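Local structure of hydrolase, haloacid dehalogenase-like family (Streptococcus pneumoniae, 2FI1) at residues 100-112 with 123-137. The protein is probably a hydrolase of the haloacid dehalogenase-like family, many of whose members cleave phosphate esters. Residues are numbered along the deposited sequence; the frame is centred on the assembly and turned at random.
Sequences RHFLVSHRNDQVL and YFTEVVTSSSGFKRK
Two parallel strands run side by side in the Rossmann-like sheet of a haloacid dehalogenase-type core, Leu103 beside Val127 and Val104 beside Val128, and the loops that follow them flank its metal site. Val128 is tied to its neighbour by two bonds: its N gives a nearly straight one to Leu103 O (2.8 Å, 175° at the hydrogen), and its O accepts from Ser105 N at 2.9 Å. Strand 100-104, helix 110-117 and the edge strand 124-128 form a beta-alpha-beta unit, and the start of that helix closes over one face of the pair, where Leu112 CD2 (at 3.7 Å) and Val111 CG1 both press on Val127 CG1. Beyond the strands, Asp109 OD1 receives the hydroxyl of Thr129 OG1 at 2.7 Å; Thr129 chi1 of 73° sets OG1 between backbone N and carbonyl carbon, where it also accepts Ser131 N in an ST turn. The His106 ring carries Arg136 CB over one face, 3.8 Å from its centroid, while its NE2 accepts Lys137 N (2.9 Å), which stands 30° out of the ring plane. Lys137 NZ forms a salt bridge with Asp164, its side chain about 6 Å from the calcium ion bound by Asp12, Gly14 and Asp160.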
ATOM      1  N   ARG A 100       3.186 -17.890  -3.581  1.00  9.32           N
ATOM      2  CA  ARG A 100       2.041 -17.504  -2.763  1.00  8.52           C
ATOM      3  C   ARG A 100       2.204 -16.058  -2.339  1.00  7.82           C
ATOM      4  O   ARG A 100       3.324 -15.587  -2.116  1.00  7.86           O
ATOM      5  CB  ARG A 100       1.905 -18.357  -1.497  1.00  8.50           C
ATOM      6  CG  ARG A 100       1.686 -19.837  -1.765  1.00  8.95           C
ATOM      7  CD  ARG A 100       1.485 -20.611  -0.490  1.00  9.42           C
ATOM      8  NE  ARG A 100       2.674 -20.597   0.351  1.00 10.14           N
ATOM      9  CZ  ARG A 100       2.783 -21.251   1.506  1.00  9.37           C
ATOM     10  NH1 ARG A 100       1.780 -21.981   1.965  1.00 10.25           N
ATOM     11  NH2 ARG A 100       3.905 -21.174   2.199  1.00 10.50           N
ATOM     12  N   HIS A 101       1.063 -15.380  -2.207  1.00  7.64           N
ATOM     13  CA  HIS A 101       0.989 -13.995  -1.806  1.00  7.35           C
ATOM     14  C   HIS A 101       0.237 -13.888  -0.499  1.00  6.90           C
ATOM     15  O   HIS A 101      -0.790 -14.524  -0.309  1.00  7.04           O
ATOM     16  CB  HIS A 101       0.234 -13.165  -2.840  1.00  7.24           C
ATOM     17  CG  HIS A 101       0.812 -13.217  -4.213  1.00  7.10           C
ATOM     18  ND1 HIS A 101       1.988 -12.583  -4.552  1.00  7.28           N
ATOM     19  CD2 HIS A 101       0.363 -13.820  -5.339  1.00  7.76           C
ATOM     20  CE1 HIS A 101       2.244 -12.801  -5.831  1.00  7.07           C
ATOM     21  NE2 HIS A 101       1.274 -13.544  -6.330  1.00  7.39           N
ATOM     22  N   PHE A 102       0.752 -13.039   0.381  1.00  6.97           N
ATOM     23  CA  PHE A 102       0.115 -12.698   1.645  1.00  7.05           C
ATOM     24  C   PHE A 102       0.081 -11.192   1.746  1.00  7.44           C
ATOM     25  O   PHE A 102       0.864 -10.500   1.097  1.00  7.60           O
ATOM     26  CB  PHE A 102       0.884 -13.292   2.827  1.00  7.45           C
ATOM     27  CG  PHE A 102       1.049 -14.772   2.729  1.00  7.24           C
ATOM     28  CD1 PHE A 102       0.104 -15.625   3.263  1.00  7.56           C
ATOM     29  CD2 PHE A 102       2.130 -15.316   2.058  1.00  8.05           C
ATOM     30  CE1 PHE A 102       0.260 -16.996   3.148  1.00  8.69           C
ATOM     31  CE2 PHE A 102       2.273 -16.678   1.941  1.00  8.81           C
ATOM     32  CZ  PHE A 102       1.346 -17.511   2.480  1.00  8.28           C
ATOM     33  N   LEU A 103      -0.821 -10.668   2.566  1.00  7.69           N
ATOM     34  CA  LEU A 103      -0.900  -9.222   2.772  1.00  8.22           C
ATOM     35  C   LEU A 103      -0.992  -8.943   4.255  1.00  7.52           C
ATOM     36  O   LEU A 103      -1.764  -9.608   4.948  1.00  8.12           O
ATOM     37  CB  LEU A 103      -2.115  -8.634   2.056  1.00  8.63           C
ATOM     38  CG  LEU A 103      -2.297  -7.116   1.973  1.00 10.44           C
ATOM     39  CD1 LEU A 103      -1.278  -6.489   1.100  1.00 14.27           C
ATOM     40  CD2 LEU A 103      -3.677  -6.823   1.414  1.00 11.85           C
ATOM     41  N   VAL A 104      -0.191  -7.993   4.740  1.00  7.63           N
ATOM     42  CA  VAL A 104      -0.295  -7.530   6.127  1.00  8.09           C
ATOM     43  C   VAL A 104      -0.622  -6.049   6.115  1.00  8.20           C
ATOM     44  O   VAL A 104       0.098  -5.250   5.511  1.00  8.33           O
ATOM     45  CB  VAL A 104       0.992  -7.789   6.921  1.00  8.31           C
ATOM     46  CG1 VAL A 104       0.908  -7.159   8.315  1.00  9.28           C
ATOM     47  CG2 VAL A 104       1.237  -9.273   7.047  1.00  9.08           C
ATOM     48  N   SER A 105      -1.715  -5.704   6.793  1.00  8.51           N
ATOM     49  CA  SER A 105      -2.149  -4.321   6.919  1.00  9.07           C
ATOM     50  C   SER A 105      -2.523  -4.035   8.364  1.00  8.55           C
ATOM     51  O   SER A 105      -3.011  -4.903   9.078  1.00  8.63           O
ATOM     52  CB  SER A 105      -3.364  -4.067   6.035  1.00 10.07           C
ATOM     53  OG  SER A 105      -3.827  -2.719   6.154  1.00 11.20           O
ATOM     54  N   HIS A 106      -2.308  -2.785   8.751  1.00  8.50           N
ATOM     55  CA  HIS A 106      -2.771  -2.275  10.037  1.00  8.39           C
ATOM     56  C   HIS A 106      -4.204  -1.781   9.982  1.00  9.30           C
ATOM     57  O   HIS A 106      -4.777  -1.488  11.030  1.00  9.29           O
ATOM     58  CB  HIS A 106      -1.938  -1.083  10.454  1.00  8.23           C
ATOM     59  CG  HIS A 106      -0.480  -1.367  10.579  1.00  7.50           C
ATOM     60  ND1 HIS A 106       0.472  -0.380  10.472  1.00  8.56           N
ATOM     61  CD2 HIS A 106       0.191  -2.516  10.836  1.00  8.05           C
ATOM     62  CE1 HIS A 106       1.669  -0.913  10.641  1.00  9.36           C
ATOM     63  NE2 HIS A 106       1.526  -2.205  10.868  1.00  9.63           N
ATOM     64  N   ARG A 107      -4.750  -1.632   8.780  1.00  9.65           N
ATOM     65  CA  ARG A 107      -6.104  -1.129   8.613  1.00 10.20           C
ATOM     66  C   ARG A 107      -7.105  -2.213   8.964  1.00 10.97           C
ATOM     67  O   ARG A 107      -6.766  -3.404   9.046  1.00 11.18           O
ATOM     68  CB  ARG A 107      -6.319  -0.639   7.185  1.00 10.68           C
ATOM     69  CG  ARG A 107      -5.418   0.486   6.781  1.00 11.31           C
ATOM     70  CD  ARG A 107      -5.911   1.818   7.305  1.00 12.08           C
ATOM     71  NE  ARG A 107      -4.944   2.876   7.067  1.00 11.76           N
ATOM     72  CZ  ARG A 107      -5.171   4.169   7.280  1.00 12.39           C
ATOM     73  NH1 ARG A 107      -6.348   4.572   7.745  1.00 13.06           N
ATOM     74  NH2 ARG A 107      -4.228   5.057   7.033  1.00 13.26           N
ATOM     75  N   ASN A 108      -8.351  -1.802   9.183  1.00 11.64           N
ATOM     76  CA  ASN A 108      -9.427  -2.731   9.479  1.00 12.08           C
ATOM     77  C   ASN A 108      -9.907  -3.444   8.201  1.00 12.55           C
ATOM     78  O   ASN A 108      -9.255  -3.378   7.165  1.00 12.43           O
ATOM     79  CB  ASN A 108     -10.566  -2.018  10.238  1.00 12.67           C
ATOM     80  CG  ASN A 108     -11.283  -0.979   9.406  1.00 12.73           C
ATOM     81  OD1 ASN A 108     -11.150  -0.934   8.186  1.00 13.45           O
ATOM     82  ND2 ASN A 108     -12.063  -0.125  10.076  1.00 13.71           N
ATOM     83  N   ASP A 109     -11.048  -4.113   8.283  1.00 13.93           N
ATOM     84  CA  ASP A 109     -11.505  -4.950   7.171  1.00 15.08           C
ATOM     85  C   ASP A 109     -11.941  -4.178   5.899  1.00 16.12           C
ATOM     86  O   ASP A 109     -12.334  -4.810   4.921  1.00 16.15           O
ATOM     87  CB  ASP A 109     -12.573  -5.947   7.654  1.00 15.54           C
ATOM     88  CG  ASP A 109     -11.988  -7.101   8.468  1.00 17.77           C
ATOM     89  OD1 ASP A 109     -10.768  -7.392   8.369  1.00 19.36           O
ATOM     90  OD2 ASP A 109     -12.759  -7.759   9.198  1.00 22.75           O
ATOM     91  N   GLN A 110     -11.844  -2.842   5.867  1.00 17.16           N
ATOM     92  CA  GLN A 110     -11.961  -2.092   4.587  1.00 17.73           C
ATOM     93  C   GLN A 110     -10.912  -2.524   3.555  1.00 17.33           C
ATOM     94  O   GLN A 110     -11.126  -2.440   2.339  1.00 17.14           O
ATOM     95  CB  GLN A 110     -11.835  -0.571   4.784  1.00 17.96           C
ATOM     96  CG  GLN A 110     -12.264   0.232   3.538  1.00 20.36           C
ATOM     97  CD  GLN A 110     -11.756   1.668   3.501  1.00 20.63           C
ATOM     98  OE1 GLN A 110     -11.153   2.162   4.460  1.00 24.39           O
ATOM     99  NE2 GLN A 110     -12.001   2.346   2.378  1.00 22.72           N
ATOM    100  N   VAL A 111      -9.764  -2.966   4.042  1.00 15.85           N
ATOM    101  CA  VAL A 111      -8.728  -3.553   3.191  1.00 15.78           C
ATOM    102  C   VAL A 111      -9.363  -4.536   2.230  1.00 15.11           C
ATOM    103  O   VAL A 111      -9.025  -4.576   1.051  1.00 14.99           O
ATOM    104  CB  VAL A 111      -7.639  -4.268   4.047  1.00 15.65           C
ATOM    105  CG1 VAL A 111      -6.744  -5.175   3.183  1.00 16.56           C
ATOM    106  CG2 VAL A 111      -6.793  -3.238   4.781  1.00 16.45           C
ATOM    107  N   LEU A 112     -10.293  -5.336   2.732  1.00 13.77           N
ATOM    108  CA  LEU A 112     -10.836  -6.408   1.933  1.00 13.43           C
ATOM    109  C   LEU A 112     -11.640  -5.839   0.771  1.00 13.07           C
ATOM    110  O   LEU A 112     -11.586  -6.376  -0.336  1.00 12.64           O
ATOM    111  CB  LEU A 112     -11.659  -7.358   2.794  1.00 13.37           C
ATOM    112  CG  LEU A 112     -10.940  -7.906   4.038  1.00 14.94           C
ATOM    113  CD1 LEU A 112     -11.829  -8.915   4.751  1.00 15.62           C
ATOM    114  CD2 LEU A 112      -9.594  -8.512   3.709  1.00 16.79           C
ATOM    115  N   TYR A 123      -5.543 -13.194  -5.407  1.00  7.67           N
ATOM    116  CA  TYR A 123      -4.133 -13.542  -5.295  1.00  7.51           C
ATOM    117  C   TYR A 123      -3.684 -13.978  -3.911  1.00  7.65           C
ATOM    118  O   TYR A 123      -2.667 -14.648  -3.791  1.00  7.88           O
ATOM    119  CB  TYR A 123      -3.237 -12.396  -5.785  1.00  7.57           C
ATOM    120  CG  TYR A 123      -3.219 -12.334  -7.283  1.00  6.55           C
ATOM    121  CD1 TYR A 123      -2.547 -13.309  -8.010  1.00  7.37           C
ATOM    122  CD2 TYR A 123      -3.938 -11.367  -7.983  1.00  7.53           C
ATOM    123  CE1 TYR A 123      -2.559 -13.293  -9.389  1.00  6.99           C
ATOM    124  CE2 TYR A 123      -3.951 -11.355  -9.379  1.00  7.82           C
ATOM    125  CZ  TYR A 123      -3.268 -12.321 -10.061  1.00  7.79           C
ATOM    126  OH  TYR A 123      -3.307 -12.307 -11.435  1.00  8.42           O
ATOM    127  N   PHE A 124      -4.423 -13.608  -2.859  1.00  7.63           N
ATOM    128  CA  PHE A 124      -3.891 -13.731  -1.507  1.00  7.99           C
ATOM    129  C   PHE A 124      -4.331 -14.982  -0.803  1.00  8.72           C
ATOM    130  O   PHE A 124      -5.516 -15.240  -0.660  1.00  9.45           O
ATOM    131  CB  PHE A 124      -4.238 -12.482  -0.697  1.00  7.67           C
ATOM    132  CG  PHE A 124      -3.630 -11.253  -1.285  1.00  7.47           C
ATOM    133  CD1 PHE A 124      -2.297 -10.956  -1.069  1.00  8.26           C
ATOM    134  CD2 PHE A 124      -4.353 -10.454  -2.145  1.00  8.89           C
ATOM    135  CE1 PHE A 124      -1.706  -9.864  -1.660  1.00  8.87           C
ATOM    136  CE2 PHE A 124      -3.762  -9.354  -2.749  1.00 10.03           C
ATOM    137  CZ  PHE A 124      -2.425  -9.062  -2.498  1.00  9.64           C
ATOM    138  N   THR A 125      -3.353 -15.759  -0.365  1.00  8.24           N
ATOM    139  CA  THR A 125      -3.618 -16.936   0.453  1.00  9.11           C
ATOM    140  C   THR A 125      -4.203 -16.526   1.801  1.00  8.84           C
ATOM    141  O   THR A 125      -5.145 -17.153   2.292  1.00  9.86           O
ATOM    142  CB  THR A 125      -2.345 -17.768   0.613  1.00  9.03           C
ATOM    143  OG1 THR A 125      -1.946 -18.260  -0.677  1.00 10.42           O
ATOM    144  CG2 THR A 125      -2.554 -18.929   1.568  1.00 10.11           C
ATOM    145  N   GLU A 126      -3.661 -15.469   2.399  1.00  8.62           N
ATOM    146  CA  GLU A 126      -4.259 -14.878   3.591  1.00  8.42           C
ATOM    147  C   GLU A 126      -3.960 -13.387   3.629  1.00  7.98           C
ATOM    148  O   GLU A 126      -2.859 -12.946   3.274  1.00  8.19           O
ATOM    149  CB  GLU A 126      -3.773 -15.547   4.880  1.00  8.52           C
ATOM    150  CG  GLU A 126      -4.493 -15.003   6.124  1.00  8.94           C
ATOM    151  CD  GLU A 126      -4.288 -15.799   7.398  1.00  9.74           C
ATOM    152  OE1 GLU A 126      -4.014 -17.012   7.349  1.00 10.29           O
ATOM    153  OE2 GLU A 126      -4.411 -15.189   8.480  1.00 10.96           O
ATOM    154  N   VAL A 127      -4.974 -12.630   4.032  1.00  8.40           N
ATOM    155  CA  VAL A 127      -4.878 -11.196   4.278  1.00  8.18           C
ATOM    156  C   VAL A 127      -5.012 -10.983   5.783  1.00  8.59           C
ATOM    157  O   VAL A 127      -6.021 -11.384   6.381  1.00  9.21           O
ATOM    158  CB  VAL A 127      -5.973 -10.413   3.539  1.00  8.12           C
ATOM    159  CG1 VAL A 127      -5.910  -8.934   3.897  1.00  8.88           C
ATOM    160  CG2 VAL A 127      -5.859 -10.609   2.038  1.00  8.56           C
ATOM    161  N   VAL A 128      -3.992 -10.379   6.381  1.00  8.28           N
ATOM    162  CA  VAL A 128      -3.990 -10.033   7.805  1.00  9.20           C
ATOM    163  C   VAL A 128      -4.373  -8.562   7.899  1.00  9.10           C
ATOM    164  O   VAL A 128      -3.696  -7.709   7.327  1.00  9.61           O
ATOM    165  CB  VAL A 128      -2.604 -10.264   8.427  1.00  9.36           C
ATOM    166  CG1 VAL A 128      -2.555  -9.730   9.867  1.00 10.32           C
ATOM    167  CG2 VAL A 128      -2.222 -11.753   8.350  1.00 10.72           C
ATOM    168  N   THR A 129      -5.470  -8.272   8.607  1.00  9.35           N
ATOM    169  CA  THR A 129      -5.876  -6.901   8.903  1.00  9.82           C
ATOM    170  C   THR A 129      -5.808  -6.706  10.413  1.00 10.16           C
ATOM    171  O   THR A 129      -5.458  -7.627  11.139  1.00 10.15           O
ATOM    172  CB  THR A 129      -7.313  -6.621   8.433  1.00  9.80           C
ATOM    173  OG1 THR A 129      -8.231  -7.284   9.304  1.00 10.99           O
ATOM    174  CG2 THR A 129      -7.535  -7.104   7.006  1.00 10.13           C
ATOM    175  N   SER A 130      -6.164  -5.511  10.880  1.00 10.20           N
ATOM    176  CA  SER A 130      -6.138  -5.241  12.323  1.00 10.29           C
ATOM    177  C   SER A 130      -7.006  -6.208  13.116  1.00 10.55           C
ATOM    178  O   SER A 130      -6.729  -6.468  14.289  1.00 10.19           O
ATOM    179  CB  SER A 130      -6.575  -3.820  12.620  1.00 10.64           C
ATOM    180  OG  SER A 130      -7.926  -3.612  12.266  1.00 13.18           O
ATOM    181  N   SER A 131      -8.042  -6.759  12.484  1.00 11.31           N
ATOM    182  CA  SER A 131      -8.963  -7.648  13.179  1.00 12.75           C
ATOM    183  C   SER A 131      -8.332  -8.990  13.565  1.00 13.17           C
ATOM    184  O   SER A 131      -8.910  -9.736  14.344  1.00 14.21           O
ATOM    185  CB  SER A 131     -10.232  -7.871  12.355  1.00 13.33           C
ATOM    186  OG  SER A 131      -9.961  -8.691  11.242  1.00 16.69           O
ATOM    187  N   SER A 132      -7.146  -9.296  13.028  1.00 13.51           N
ATOM    188  CA  SER A 132      -6.374 -10.463  13.491  1.00 14.33           C
ATOM    189  C   SER A 132      -5.734 -10.260  14.865  1.00 13.85           C
ATOM    190  O   SER A 132      -5.236 -11.210  15.481  1.00 15.05           O
ATOM    191  CB  SER A 132      -5.299 -10.848  12.471  1.00 14.92           C
ATOM    192  OG  SER A 132      -5.884 -11.515  11.373  1.00 18.50           O
ATOM    193  N   GLY A 133      -5.723  -9.017  15.349  1.00 12.65           N
ATOM    194  CA  GLY A 133      -5.256  -8.713  16.699  1.00 12.03           C
ATOM    195  C   GLY A 133      -3.757  -8.605  16.901  1.00 11.58           C
ATOM    196  O   GLY A 133      -3.281  -8.606  18.037  1.00 12.13           O
ATOM    197  N   PHE A 134      -2.993  -8.500  15.817  1.00 10.28           N
ATOM    198  CA  PHE A 134      -1.549  -8.404  15.955  1.00  9.93           C
ATOM    199  C   PHE A 134      -1.062  -6.978  16.171  1.00  9.38           C
ATOM    200  O   PHE A 134      -1.725  -5.999  15.796  1.00  8.97           O
ATOM    201  CB  PHE A 134      -0.842  -8.988  14.725  1.00 10.11           C
ATOM    202  CG  PHE A 134      -1.174 -10.432  14.461  1.00 10.74           C
ATOM    203  CD1 PHE A 134      -0.891 -11.405  15.400  1.00 12.74           C
ATOM    204  CD2 PHE A 134      -1.779 -10.811  13.282  1.00 11.66           C
ATOM    205  CE1 PHE A 134      -1.197 -12.734  15.153  1.00 12.98           C
ATOM    206  CE2 PHE A 134      -2.081 -12.134  13.033  1.00 12.80           C
ATOM    207  CZ  PHE A 134      -1.790 -13.087  13.971  1.00 12.24           C
ATOM    208  N   LYS A 135       0.129  -6.873  16.749  1.00  9.15           N
ATOM    209  CA  LYS A 135       0.816  -5.606  16.880  1.00  9.53           C
ATOM    210  C   LYS A 135       1.169  -5.026  15.511  1.00  8.94           C
ATOM    211  O   LYS A 135       1.232  -5.749  14.506  1.00  9.27           O
ATOM    212  CB  LYS A 135       2.089  -5.762  17.718  1.00 10.39           C
ATOM    213  CG  LYS A 135       1.837  -6.215  19.145  1.00 12.89           C
ATOM    214  CD  LYS A 135       1.095  -5.165  19.933  1.00 17.65           C
ATOM    215  CE  LYS A 135       1.073  -5.503  21.413  1.00 19.85           C
ATOM    216  NZ  LYS A 135       0.390  -6.793  21.689  1.00 22.48           N
ATOM    217  N   ARG A 136       1.384  -3.717  15.477  1.00  8.95           N
ATOM    218  CA  ARG A 136       1.761  -3.022  14.261  1.00  9.10           C
ATOM    219  C   ARG A 136       3.230  -3.260  13.949  1.00  9.16           C
ATOM    220  O   ARG A 136       4.065  -3.397  14.849  1.00  9.64           O
ATOM    221  CB  ARG A 136       1.499  -1.518  14.401  1.00  9.24           C
ATOM    222  CG  ARG A 136       0.008  -1.183  14.553  1.00  9.99           C
ATOM    223  CD  ARG A 136      -0.253   0.305  14.778  1.00 10.20           C
ATOM    224  NE  ARG A 136       0.019   1.104  13.581  1.00  9.93           N
ATOM    225  CZ  ARG A 136       1.150   1.769  13.333  1.00 10.16           C
ATOM    226  NH1 ARG A 136       2.150   1.772  14.195  1.00 10.75           N
ATOM    227  NH2 ARG A 136       1.274   2.435  12.194  1.00 11.27           N
ATOM    228  N   LYS A 137       3.539  -3.287  12.664  1.00  9.00           N
ATOM    229  CA  LYS A 137       4.918  -3.180  12.200  1.00  9.58           C
ATOM    230  C   LYS A 137       5.510  -1.915  12.839  1.00  9.67           C
ATOM    231  O   LYS A 137       4.816  -0.914  12.970  1.00 10.03           O
ATOM    232  CB  LYS A 137       4.961  -3.117  10.670  1.00  9.40           C
ATOM    233  CG  LYS A 137       4.372  -4.346   9.982  1.00 10.02           C
ATOM    234  CD  LYS A 137       4.283  -4.205   8.471  1.00 10.76           C
ATOM    235  CE  LYS A 137       3.173  -3.263   8.034  1.00 11.90           C
ATOM    236  NZ  LYS A 137       3.135  -3.083   6.543  1.00 12.32           N
TER
HETATM  237  O   HOH W   1      -1.376 -16.853  -2.922  1.00  9.16           O
HETATM  238  O   HOH W   2       3.056  -5.485   5.146  1.00 13.25           O
HETATM  239  O   HOH W   3       0.667  -1.986   6.504  1.00 50.74           O